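Local coordinates for aminopeptidase N family protein (Idiomarina loihiensis L2TR, PDB 4FGM) that probably works as a zinc-dependent aminopeptidase of the M61 family, with one zinc ion bound in its metallopeptidase region, at residues W32-P38 with Y292-K296; K48-G52 with Y85-A89; L169-I175 with L187-H193; Y194-I200 with L252-Y258. All coordinates share one frame; numbering follows the deposited sequence.

In the fold
Contact 2 (48-52 with 85-89) closes first along the chain, then contact 3 (169-175 with 187-193) and contact 4 (194-200 with 252-258), and all three are nested inside the long loop that contact 1 (32-38 with 292-296) closes. Contacts 1 and 2 lie with centres about 17 Å apart and touch where Leu33 packs on Ile50, so the junction of the N-terminal M61 region with the metallopeptidase region borders directly on the N-terminal beta structure. Contacts 3 and 4, centres about 15 Å apart, are joined by strand 183-190 running into helix 197-215. Contact 4 lies about 39 Å from contact 1, centre to centre.

Contact 1. Residues W32-P38 with Y292-K296; sequences WLPNWIP and YQLEK
Three hydrogen bonds tie the loop 32-38 to the loop 292-296, and all run from donors of the first to carbonyls of the second. The backbone N of Asn35 meets Leu294 O at 2.6 Å in an almost straight bond (177° at the hydrogen). One residue on, the Asn35 side chain repeats the grip: ND2 donates a hydrogen bond to Glu295 O at 2.9 Å, with that oxygen close to the amide plane. Trp36 NE1 reaches Gln293 O near the plane of the indole, but the bond is bent and weak. Within 292-296, Gln293 OE1 accepts from Lys296 N at 3.2 Å, which ties the Gln293 side chain to the backbone three residues on.

These bonds join two regions distant in sequence, the N-terminal M61 domain and the glycyl aminopeptidase domain that carries the zinc site; the side chain of Tyr292 stands about 9 Å from that of the zinc ligand His277.

Apolar packing centres on Leu294, whose two methyls part company. CD2 lies over one face of the Trp36 indole, 3.8 Å from the centroid of its six-membered ring, a CH-pi contact, while CD1 and CB rest on the ring of Pro34. With chi1 at 64°, CG of Trp36 sits between the backbone N and carbonyl carbon, which sets one face of the indole against that methyl. Pro38 makes a second CH-pi contact: CG stands 4.0 Å from the centroid of the Tyr292 ring, close to its normal.

As for charge, Glu295 OE1 comes within 4.1 Å of Trp32 CE3, the carboxylate turned 45° from the ring plane and salt-bridged to Arg71.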
# COMPACT_ATOMS: atom_id res chain seq x y z
N TRP A 32 13.81 23.73 -0.87
CA TRP A 32 12.44 23.27 -0.69
C TRP A 32 12.34 21.80 -0.29
O TRP A 32 13.27 21.01 -0.53
CB TRP A 32 11.60 23.52 -1.95
CG TRP A 32 12.10 22.80 -3.17
CD1 TRP A 32 13.02 23.25 -4.07
CD2 TRP A 32 11.70 21.50 -3.63
NE1 TRP A 32 13.23 22.31 -5.05
CE2 TRP A 32 12.43 21.23 -4.81
CE3 TRP A 32 10.80 20.53 -3.16
CZ2 TRP A 32 12.29 20.03 -5.53
CZ3 TRP A 32 10.66 19.34 -3.87
CH2 TRP A 32 11.40 19.10 -5.05
N LEU A 33 11.21 21.44 0.31
CA LEU A 33 10.99 20.07 0.73
C LEU A 33 9.71 19.53 0.10
O LEU A 33 8.69 20.21 0.04
CB LEU A 33 10.88 19.99 2.25
CG LEU A 33 11.00 18.57 2.81
CD1 LEU A 33 12.44 18.11 2.62
CD2 LEU A 33 10.62 18.54 4.30
N PRO A 34 9.76 18.29 -0.39
CA PRO A 34 8.58 17.68 -1.02
C PRO A 34 7.36 17.78 -0.09
O PRO A 34 7.50 17.66 1.12
CB PRO A 34 9.01 16.24 -1.24
CG PRO A 34 10.49 16.35 -1.45
CD PRO A 34 10.89 17.35 -0.38
N ASN A 35 6.18 18.00 -0.67
CA ASN A 35 4.98 18.08 0.14
C ASN A 35 4.27 16.73 0.20
O ASN A 35 3.27 16.57 0.90
CB ASN A 35 4.05 19.17 -0.37
CG ASN A 35 4.55 20.55 -0.00
OD1 ASN A 35 5.04 20.76 1.10
ND2 ASN A 35 4.42 21.50 -0.92
N TRP A 36 4.79 15.76 -0.56
CA TRP A 36 4.26 14.40 -0.56
C TRP A 36 5.35 13.46 -1.06
O TRP A 36 6.28 13.88 -1.74
CB TRP A 36 3.01 14.28 -1.43
CG TRP A 36 3.19 14.54 -2.90
CD1 TRP A 36 3.27 15.76 -3.51
CD2 TRP A 36 3.24 13.56 -3.95
NE1 TRP A 36 3.36 15.60 -4.87
CE2 TRP A 36 3.34 14.26 -5.17
CE3 TRP A 36 3.20 12.16 -3.97
CZ2 TRP A 36 3.40 13.61 -6.41
CZ3 TRP A 36 3.27 11.51 -5.21
CH2 TRP A 36 3.36 12.24 -6.41
N ILE A 37 5.24 12.18 -0.72
CA ILE A 37 6.24 11.20 -1.13
C ILE A 37 5.71 10.25 -2.19
O ILE A 37 4.61 9.72 -2.06
CB ILE A 37 6.76 10.37 0.08
CG1 ILE A 37 7.76 9.32 -0.41
CG2 ILE A 37 5.59 9.72 0.80
CD1 ILE A 37 8.44 8.54 0.68
N PRO A 38 6.50 10.02 -3.26
CA PRO A 38 6.09 9.12 -4.34
C PRO A 38 5.54 7.80 -3.81
O PRO A 38 6.10 7.23 -2.88
CB PRO A 38 7.38 8.94 -5.15
CG PRO A 38 8.02 10.31 -5.04
CD PRO A 38 7.79 10.67 -3.56
N TYR A 292 8.61 13.60 -11.29
CA TYR A 292 7.64 13.84 -10.23
C TYR A 292 7.62 15.33 -9.87
O TYR A 292 8.66 15.99 -9.87
CB TYR A 292 8.00 13.07 -8.95
CG TYR A 292 7.67 11.59 -8.96
CD1 TYR A 292 8.64 10.64 -9.23
CD2 TYR A 292 6.37 11.15 -8.71
CE1 TYR A 292 8.34 9.28 -9.25
CE2 TYR A 292 6.05 9.79 -8.72
CZ TYR A 292 7.04 8.86 -9.00
OH TYR A 292 6.72 7.52 -9.03
N GLN A 293 6.43 15.86 -9.60
CA GLN A 293 6.31 17.25 -9.16
C GLN A 293 5.80 17.05 -7.74
O GLN A 293 4.67 16.61 -7.52
CB GLN A 293 5.33 18.04 -10.06
CG GLN A 293 3.87 17.70 -9.94
CD GLN A 293 3.18 18.50 -8.84
OE1 GLN A 293 3.80 19.30 -8.14
NE2 GLN A 293 1.87 18.28 -8.69
N LEU A 294 6.65 17.34 -6.76
CA LEU A 294 6.33 17.09 -5.36
C LEU A 294 5.91 18.27 -4.49
O LEU A 294 6.02 18.22 -3.26
CB LEU A 294 7.52 16.38 -4.71
CG LEU A 294 7.99 15.15 -5.49
CD1 LEU A 294 9.25 14.57 -4.88
CD2 LEU A 294 6.88 14.14 -5.51
N GLU A 295 5.41 19.33 -5.11
CA GLU A 295 4.98 20.50 -4.37
C GLU A 295 3.47 20.49 -4.24
O GLU A 295 2.91 21.09 -3.32
CB GLU A 295 5.41 21.76 -5.14
CG GLU A 295 5.44 23.05 -4.33
CD GLU A 295 6.86 23.49 -4.00
OE1 GLU A 295 7.81 22.91 -4.58
OE2 GLU A 295 7.04 24.41 -3.18
N LYS A 296 2.80 19.78 -5.14
CA LYS A 296 1.34 19.79 -5.19
C LYS A 296 0.78 18.46 -5.68
O LYS A 296 1.52 17.55 -6.06
CB LYS A 296 0.95 20.90 -6.17
CG LYS A 296 -0.43 21.46 -6.08
CD LYS A 296 -0.80 22.09 -7.42
CE LYS A 296 0.29 23.01 -7.96
NZ LYS A 296 0.13 23.27 -9.42

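Contact 2. Residues K48-G52 with Y85-A89; sequences KHIIG and YQVYA
A short antiparallel pairing in the N-terminal M61 domain joins strand 50-51 to strand 81-91, which on its other side is hydrogen-bonded to strand 15-22. Ile51 and Gln86 form a hydrogen-bonded pair: Ile51 N gives to Gln86 O at 2.8 Å, and Gln86 N returns a bond to Ile51 O at 2.9 Å. Ile50 and Val87 are the neighbouring non-hydrogen-bonded pair. The pairing runs on past the strand into the 3-10 turn, because His49 O accepts from Tyr88 N at 2.9 Å, with 164° at the hydrogen.

The two faces differ in what they meet. On the face of Ile50 and Val87, Ile50 CG2 comes within 4.2 Å of Tyr85 CD2, and the Tyr85 hydroxyl is bonded beyond the pair to the backbone of Leu111 and Leu113. On the face of Ile51 and Gln86, the Ile51 side chain lies beside that of Tyr88 and points the same way, CD1 being 4.0 Å from Tyr88 CB; the Gln86 amide turns to Asn17.

At the turn, His49 lays its CB 3.3 Å from Tyr88 O. Its imidazole has Lys48 CG over the centre of one face and crosses the Tyr88 side chain obliquely. Replacing His49 with glycine would probably uncover the Tyr88 carbonyl and one flank of its ring and let the turn flex, although the backbone bond could persist. The nearest ring-to-ring approach is His49 ND1 to Tyr88 CD2, 4.1 Å, with the nitrogen at the phenol's edge and near its plane.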
# COMPACT_ATOMS: atom_id res chain seq x y z
N LYS A 48 6.69 20.62 8.17
CA LYS A 48 6.31 21.02 9.52
C LYS A 48 7.20 20.43 10.62
O LYS A 48 7.18 20.91 11.75
CB LYS A 48 4.86 20.62 9.80
CG LYS A 48 4.61 19.12 9.71
CD LYS A 48 3.13 18.80 9.73
CE LYS A 48 2.86 17.40 9.17
NZ LYS A 48 1.41 17.07 9.22
N HIS A 49 7.95 19.38 10.28
CA HIS A 49 8.83 18.73 11.26
C HIS A 49 10.25 19.32 11.28
O HIS A 49 11.07 18.95 12.12
CB HIS A 49 8.91 17.23 10.99
CG HIS A 49 7.57 16.55 10.98
ND1 HIS A 49 6.67 16.67 12.02
CD2 HIS A 49 6.98 15.75 10.06
CE1 HIS A 49 5.59 15.97 11.74
NE2 HIS A 49 5.74 15.41 10.56
N ILE A 50 10.53 20.23 10.35
CA ILE A 50 11.82 20.88 10.27
C ILE A 50 11.87 21.93 11.37
O ILE A 50 10.96 22.75 11.50
CB ILE A 50 12.01 21.52 8.90
CG1 ILE A 50 12.31 20.40 7.89
CG2 ILE A 50 13.12 22.56 8.92
CD1 ILE A 50 12.57 20.89 6.49
N ILE A 51 12.93 21.89 12.17
CA ILE A 51 13.05 22.79 13.32
C ILE A 51 14.40 23.49 13.44
O ILE A 51 15.46 22.90 13.18
CB ILE A 51 12.81 21.99 14.62
CG1 ILE A 51 11.40 21.39 14.61
CG2 ILE A 51 12.99 22.87 15.84
CD1 ILE A 51 11.17 20.37 15.72
N GLY A 52 14.34 24.75 13.86
CA GLY A 52 15.52 25.57 14.07
C GLY A 52 16.50 25.63 12.92
O GLY A 52 17.70 25.44 13.11
N TYR A 85 19.68 22.17 10.38
CA TYR A 85 18.33 22.07 10.94
C TYR A 85 18.14 20.72 11.60
O TYR A 85 18.94 19.81 11.42
CB TYR A 85 17.23 22.30 9.88
CG TYR A 85 17.30 21.44 8.65
CD1 TYR A 85 18.06 21.83 7.54
CD2 TYR A 85 16.61 20.22 8.57
CE1 TYR A 85 18.13 21.04 6.39
CE2 TYR A 85 16.67 19.42 7.42
CZ TYR A 85 17.43 19.84 6.34
OH TYR A 85 17.52 19.06 5.20
N GLN A 86 17.07 20.62 12.39
CA GLN A 86 16.72 19.38 13.06
C GLN A 86 15.41 18.91 12.46
O GLN A 86 14.66 19.71 11.88
CB GLN A 86 16.51 19.61 14.55
CG GLN A 86 17.74 20.03 15.31
CD GLN A 86 17.54 19.88 16.80
OE1 GLN A 86 16.65 20.49 17.38
NE2 GLN A 86 18.38 19.06 17.42
N VAL A 87 15.14 17.62 12.59
CA VAL A 87 13.90 17.08 12.08
C VAL A 87 13.23 16.23 13.15
O VAL A 87 13.86 15.34 13.74
CB VAL A 87 14.16 16.22 10.83
CG1 VAL A 87 12.85 15.68 10.28
CG2 VAL A 87 14.87 17.05 9.77
N TYR A 88 11.95 16.51 13.42
CA TYR A 88 11.18 15.77 14.42
C TYR A 88 10.64 14.51 13.75
O TYR A 88 9.89 14.59 12.79
CB TYR A 88 10.02 16.60 14.95
CG TYR A 88 9.22 15.90 16.02
CD1 TYR A 88 9.76 15.66 17.28
CD2 TYR A 88 7.91 15.47 15.77
CE1 TYR A 88 9.02 15.02 18.27
CE2 TYR A 88 7.16 14.83 16.76
CZ TYR A 88 7.72 14.61 18.01
OH TYR A 88 6.97 14.02 18.99
N ALA A 89 11.02 13.34 14.27
CA ALA A 89 10.60 12.08 13.68
C ALA A 89 9.85 11.18 14.65
O ALA A 89 10.45 10.33 15.31
CB ALA A 89 11.83 11.34 13.14

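Contact 3. Residues L169-I175 with L187-H193; sequences LIGDLTI and LVLSGRH
Thr174 and Leu189 face each other as a hydrogen-bonded antiparallel pair, with Thr174 N to Leu189 O at 3.0 Å and Leu189 N to Thr174 O at 2.9 Å. Both donors lie in the plane of the carbonyl they meet. Beside this pair, on the face of Thr174 and Leu189, the threonine hydroxyl OG1 and His193 NE2 share a hydrogen bond of 3.1 Å in which either could be the donor. The oxygen sits at the imidazole edge in the ring plane, and Leu189 CD1 lies over the centre of one ring face, 3.6 Å above it.

On the face of Ile175 and Val188, the methyl CG1 of Val188 is the meeting point. It takes Leu173 CD1 at 4.0 Å, and Leu169 CD2 and Ile175 CG1 slightly farther off. Leu173 sends its other methyl, CD2, to Ser190 CB at 3.7 Å; its CG lies beside its own backbone N (chi1 -42°), which brings both methyls over the partner strand.

This pair is the open end of the beta hairpin of strands 174-180 and 183-190, the first two strands of a five-stranded mixed sheet with 174-180 at its margin. Strand 168-171 belongs to the preceding beta structure, and Asp172, the centre of an inverse gamma turn, makes the corner between the two.

Farther out, one water links Asp172 N to Ser190 OG, and another links Asp172 O to Gly191 N. Ser190 OG is also bonded to Gln103, while His193 ND1 accepts from Ala195 N, so the ring is held at both nitrogens, by Thr174 OG1 at NE2 and by Ala195 N at ND1.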
# COMPACT_ATOMS: atom_id res chain seq x y z
N LEU A 169 16.81 2.32 7.48
CA LEU A 169 16.33 1.66 8.69
C LEU A 169 17.56 1.38 9.56
O LEU A 169 18.54 0.78 9.11
CB LEU A 169 15.62 0.34 8.35
CG LEU A 169 15.12 -0.50 9.53
CD1 LEU A 169 14.21 0.36 10.41
CD2 LEU A 169 14.36 -1.72 9.02
N ILE A 170 17.52 1.85 10.81
CA ILE A 170 18.64 1.64 11.71
C ILE A 170 18.18 1.06 13.05
O ILE A 170 17.05 1.27 13.46
CB ILE A 170 19.41 2.96 11.96
CG1 ILE A 170 18.47 4.04 12.50
CG2 ILE A 170 20.03 3.45 10.65
CD1 ILE A 170 19.15 5.38 12.76
N GLY A 171 19.06 0.33 13.72
CA GLY A 171 18.70 -0.25 15.00
C GLY A 171 19.37 -1.59 15.21
O GLY A 171 20.37 -1.90 14.58
N ASP A 172 18.81 -2.39 16.11
CA ASP A 172 19.33 -3.72 16.40
C ASP A 172 18.70 -4.64 15.36
O ASP A 172 17.79 -5.41 15.64
CB ASP A 172 18.93 -4.12 17.83
CG ASP A 172 19.41 -5.51 18.22
OD1 ASP A 172 20.36 -6.02 17.58
OD2 ASP A 172 18.85 -6.08 19.17
N LEU A 173 19.20 -4.54 14.14
CA LEU A 173 18.67 -5.26 12.99
C LEU A 173 18.99 -6.74 12.81
O LEU A 173 20.12 -7.19 13.05
CB LEU A 173 19.07 -4.54 11.70
CG LEU A 173 18.97 -3.01 11.74
CD1 LEU A 173 19.36 -2.42 10.39
CD2 LEU A 173 17.53 -2.62 12.12
N THR A 174 17.99 -7.49 12.36
CA THR A 174 18.16 -8.89 12.06
C THR A 174 18.27 -8.85 10.53
O THR A 174 17.39 -8.30 9.87
CB THR A 174 16.93 -9.74 12.47
OG1 THR A 174 16.76 -9.69 13.89
CG2 THR A 174 17.12 -11.20 12.05
N ILE A 175 19.34 -9.41 9.98
CA ILE A 175 19.54 -9.39 8.54
C ILE A 175 19.83 -10.78 7.99
O ILE A 175 20.79 -11.43 8.39
CB ILE A 175 20.71 -8.46 8.15
CG1 ILE A 175 20.51 -7.07 8.78
CG2 ILE A 175 20.82 -8.35 6.64
CD1 ILE A 175 21.69 -6.13 8.57
N LEU A 187 16.46 -9.51 3.79
CA LEU A 187 15.26 -9.34 4.58
C LEU A 187 15.82 -8.71 5.84
O LEU A 187 16.68 -9.29 6.49
CB LEU A 187 14.61 -10.68 4.91
CG LEU A 187 13.47 -10.51 5.94
CD1 LEU A 187 12.38 -9.60 5.37
CD2 LEU A 187 12.89 -11.86 6.31
N VAL A 188 15.34 -7.52 6.17
CA VAL A 188 15.81 -6.82 7.35
C VAL A 188 14.67 -6.56 8.32
O VAL A 188 13.62 -6.06 7.92
CB VAL A 188 16.46 -5.47 6.97
CG1 VAL A 188 17.02 -4.78 8.22
CG2 VAL A 188 17.54 -5.69 5.95
N LEU A 189 14.89 -6.89 9.58
CA LEU A 189 13.85 -6.71 10.59
C LEU A 189 14.30 -5.87 11.78
O LEU A 189 15.42 -6.03 12.28
CB LEU A 189 13.41 -8.07 11.13
CG LEU A 189 13.00 -9.17 10.14
CD1 LEU A 189 12.67 -10.45 10.91
CD2 LEU A 189 11.81 -8.71 9.32
N SER A 190 13.41 -4.98 12.23
CA SER A 190 13.67 -4.13 13.38
C SER A 190 12.41 -4.20 14.25
O SER A 190 11.30 -3.97 13.77
CB SER A 190 13.91 -2.68 12.96
OG SER A 190 14.05 -1.84 14.11
N GLY A 191 12.59 -4.52 15.53
CA GLY A 191 11.46 -4.63 16.44
C GLY A 191 11.50 -6.00 17.09
O GLY A 191 12.31 -6.84 16.70
N ARG A 192 10.65 -6.24 18.09
CA ARG A 192 10.64 -7.55 18.75
C ARG A 192 9.91 -8.54 17.84
O ARG A 192 8.82 -8.24 17.36
CB ARG A 192 9.93 -7.45 20.11
CG ARG A 192 10.60 -6.51 21.10
CD ARG A 192 10.04 -6.66 22.51
NE ARG A 192 10.90 -7.49 23.35
CZ ARG A 192 11.73 -7.01 24.27
NH1 ARG A 192 11.80 -5.71 24.49
NH2 ARG A 192 12.49 -7.84 24.98
N HIS A 193 10.52 -9.70 17.60
CA HIS A 193 9.91 -10.71 16.73
C HIS A 193 10.54 -12.08 16.97
O HIS A 193 11.56 -12.19 17.63
CB HIS A 193 10.14 -10.33 15.27
CG HIS A 193 11.58 -10.45 14.85
ND1 HIS A 193 12.14 -11.66 14.49
CD2 HIS A 193 12.59 -9.55 14.85
CE1 HIS A 193 13.43 -11.50 14.29
NE2 HIS A 193 13.73 -10.23 14.51
O HOH W 1 15.81 -1.89 16.20
O HOH W 2 15.11 -4.49 17.02

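Contact 4. Residues Y194-I200 with L252-Y258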
# COMPACT_ATOMS: atom_id res chain seq x y z
N TYR A 194 9.93 -13.12 16.41
CA TYR A 194 10.44 -14.48 16.56
C TYR A 194 10.50 -15.15 15.20
O TYR A 194 10.29 -16.35 15.08
CB TYR A 194 9.53 -15.30 17.48
CG TYR A 194 9.24 -14.61 18.79
CD1 TYR A 194 8.29 -13.59 18.87
CD2 TYR A 194 9.94 -14.96 19.95
CE1 TYR A 194 8.05 -12.93 20.07
CE2 TYR A 194 9.70 -14.30 21.15
CZ TYR A 194 8.76 -13.29 21.20
OH TYR A 194 8.53 -12.62 22.39
N ALA A 195 10.81 -14.36 14.18
CA ALA A 195 10.86 -14.86 12.81
C ALA A 195 11.88 -15.94 12.48
O ALA A 195 13.05 -15.88 12.88
CB ALA A 195 11.05 -13.69 11.85
N ASP A 196 11.41 -16.93 11.75
CA ASP A 196 12.25 -18.01 11.26
C ASP A 196 12.72 -17.42 9.93
O ASP A 196 12.10 -17.66 8.89
CB ASP A 196 11.42 -19.27 11.01
CG ASP A 196 12.24 -20.41 10.46
OD1 ASP A 196 13.35 -20.15 9.95
OD2 ASP A 196 11.78 -21.57 10.53
N THR A 197 13.80 -16.64 9.96
CA THR A 197 14.31 -15.98 8.76
C THR A 197 14.72 -16.91 7.62
O THR A 197 14.60 -16.54 6.45
CB THR A 197 15.49 -15.05 9.08
OG1 THR A 197 16.43 -15.75 9.91
CG2 THR A 197 15.01 -13.81 9.79
N SER A 198 15.20 -18.10 7.93
CA SER A 198 15.59 -19.02 6.87
C SER A 198 14.37 -19.40 6.07
O SER A 198 14.38 -19.39 4.85
CB SER A 198 16.24 -20.28 7.45
OG SER A 198 17.49 -19.98 8.04
N ARG A 199 13.29 -19.74 6.78
CA ARG A 199 12.06 -20.15 6.11
C ARG A 199 11.41 -19.01 5.33
O ARG A 199 11.04 -19.20 4.17
CB ARG A 199 11.09 -20.72 7.15
CG ARG A 199 9.86 -21.40 6.58
CD ARG A 199 8.73 -20.43 6.39
NE ARG A 199 7.46 -21.10 6.08
CZ ARG A 199 6.82 -21.93 6.90
NH1 ARG A 199 7.31 -22.20 8.11
NH2 ARG A 199 5.67 -22.47 6.52
N ILE A 200 11.29 -17.84 5.94
CA ILE A 200 10.68 -16.68 5.28
C ILE A 200 11.51 -16.29 4.06
O ILE A 200 10.99 -15.99 2.99
CB ILE A 200 10.57 -15.47 6.25
CG1 ILE A 200 9.62 -15.81 7.39
CG2 ILE A 200 10.07 -14.25 5.52
CD1 ILE A 200 9.62 -14.79 8.52
N LEU A 252 4.96 -12.77 11.01
CA LEU A 252 6.27 -13.35 10.77
C LEU A 252 6.34 -14.71 11.42
O LEU A 252 6.63 -14.83 12.61
CB LEU A 252 7.36 -12.43 11.31
CG LEU A 252 7.41 -11.04 10.65
CD1 LEU A 252 8.53 -10.23 11.28
CD2 LEU A 252 7.65 -11.16 9.15
N ILE A 253 6.07 -15.73 10.62
CA ILE A 253 6.05 -17.12 11.07
C ILE A 253 7.31 -17.56 11.83
O ILE A 253 8.44 -17.23 11.45
CB ILE A 253 5.74 -18.04 9.87
CG1 ILE A 253 5.39 -19.44 10.35
CG2 ILE A 253 6.91 -18.04 8.89
CD1 ILE A 253 4.56 -20.22 9.35
N SER A 254 7.10 -18.29 12.92
CA SER A 254 8.19 -18.77 13.76
C SER A 254 8.68 -20.17 13.36
O SER A 254 8.07 -20.84 12.53
CB SER A 254 7.76 -18.79 15.23
OG SER A 254 6.77 -19.77 15.47
N ALA A 255 9.78 -20.59 13.97
CA ALA A 255 10.37 -21.89 13.70
C ALA A 255 9.50 -23.05 14.17
O ALA A 255 9.71 -24.19 13.77
CB ALA A 255 11.75 -21.98 14.35
N HIS A 256 8.51 -22.75 15.01
CA HIS A 256 7.62 -23.79 15.53
C HIS A 256 6.27 -23.83 14.82
O HIS A 256 5.36 -24.54 15.25
CB HIS A 256 7.42 -23.58 17.03
CG HIS A 256 8.70 -23.47 17.79
ND1 HIS A 256 9.69 -24.42 17.72
CD2 HIS A 256 9.16 -22.50 18.62
CE1 HIS A 256 10.71 -24.04 18.47
NE2 HIS A 256 10.42 -22.88 19.03
N GLN A 257 6.14 -23.05 13.75
CA GLN A 257 4.91 -23.00 12.96
C GLN A 257 5.21 -23.59 11.58
O GLN A 257 5.77 -22.92 10.72
CB GLN A 257 4.43 -21.56 12.81
CG GLN A 257 3.85 -20.92 14.07
CD GLN A 257 3.45 -19.45 13.85
OE1 GLN A 257 4.31 -18.56 13.81
NE2 GLN A 257 2.15 -19.21 13.69
N TYR A 258 4.84 -24.85 11.38
CA TYR A 258 5.10 -25.52 10.11
C TYR A 258 4.20 -25.06 8.98
O TYR A 258 4.67 -24.60 7.94
CB TYR A 258 4.95 -27.04 10.27
CG TYR A 258 5.27 -27.80 9.00
CD1 TYR A 258 6.59 -27.93 8.55
CD2 TYR A 258 4.25 -28.37 8.23
CE1 TYR A 258 6.88 -28.60 7.36
CE2 TYR A 258 4.54 -29.04 7.03
CZ TYR A 258 5.86 -29.15 6.61
OH TYR A 258 6.15 -29.80 5.43
O HOH W 3 7.27 -12.97 14.86
O HOH W 4 11.60 -18.66 15.34
O HOH W 5 9.32 -22.00 10.08
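Asp196 N gives a nearly straight hydrogen bond to Ile253 O (3.0 Å, 166° at the hydrogen), in the carbonyl plane, where the inverse gamma turn at Asp196 meets the loop ahead of the type I turn Ser254 to Gln257. Arg199 reaches from the helix to the last residue of that turn and the one after it: NH2 bonds to Tyr258 O at 2.7 Å near the guanidinium plane, and NH1 to Gln257 O at 3.1 Å, tilted from it. A bend at chi2 (-90°) carries the group across Ile253, whose CD1 lies over one guanidinium face 3.6 Å from NH1. A water joins NH1, Asp196 OD2 and Ser254 O. Replacing Arg199 with alanine would probably leave the carbonyls of Gln257 and Tyr258 without these donors and bare the methyl of Ile253.

Ile200 CG1 packs on Ile253 CG2 at 3.8 Å, and Ala195 CB on Leu252 CB. Within the turn, Gln257 OE1 accepts from Ser254 N and OG, from opposite faces of its amide plane. Asp196 is the N-cap of helix 197-215: its OD1 takes Arg199 N at 3.2 Å from above the carboxylate plane, a classic capping bond.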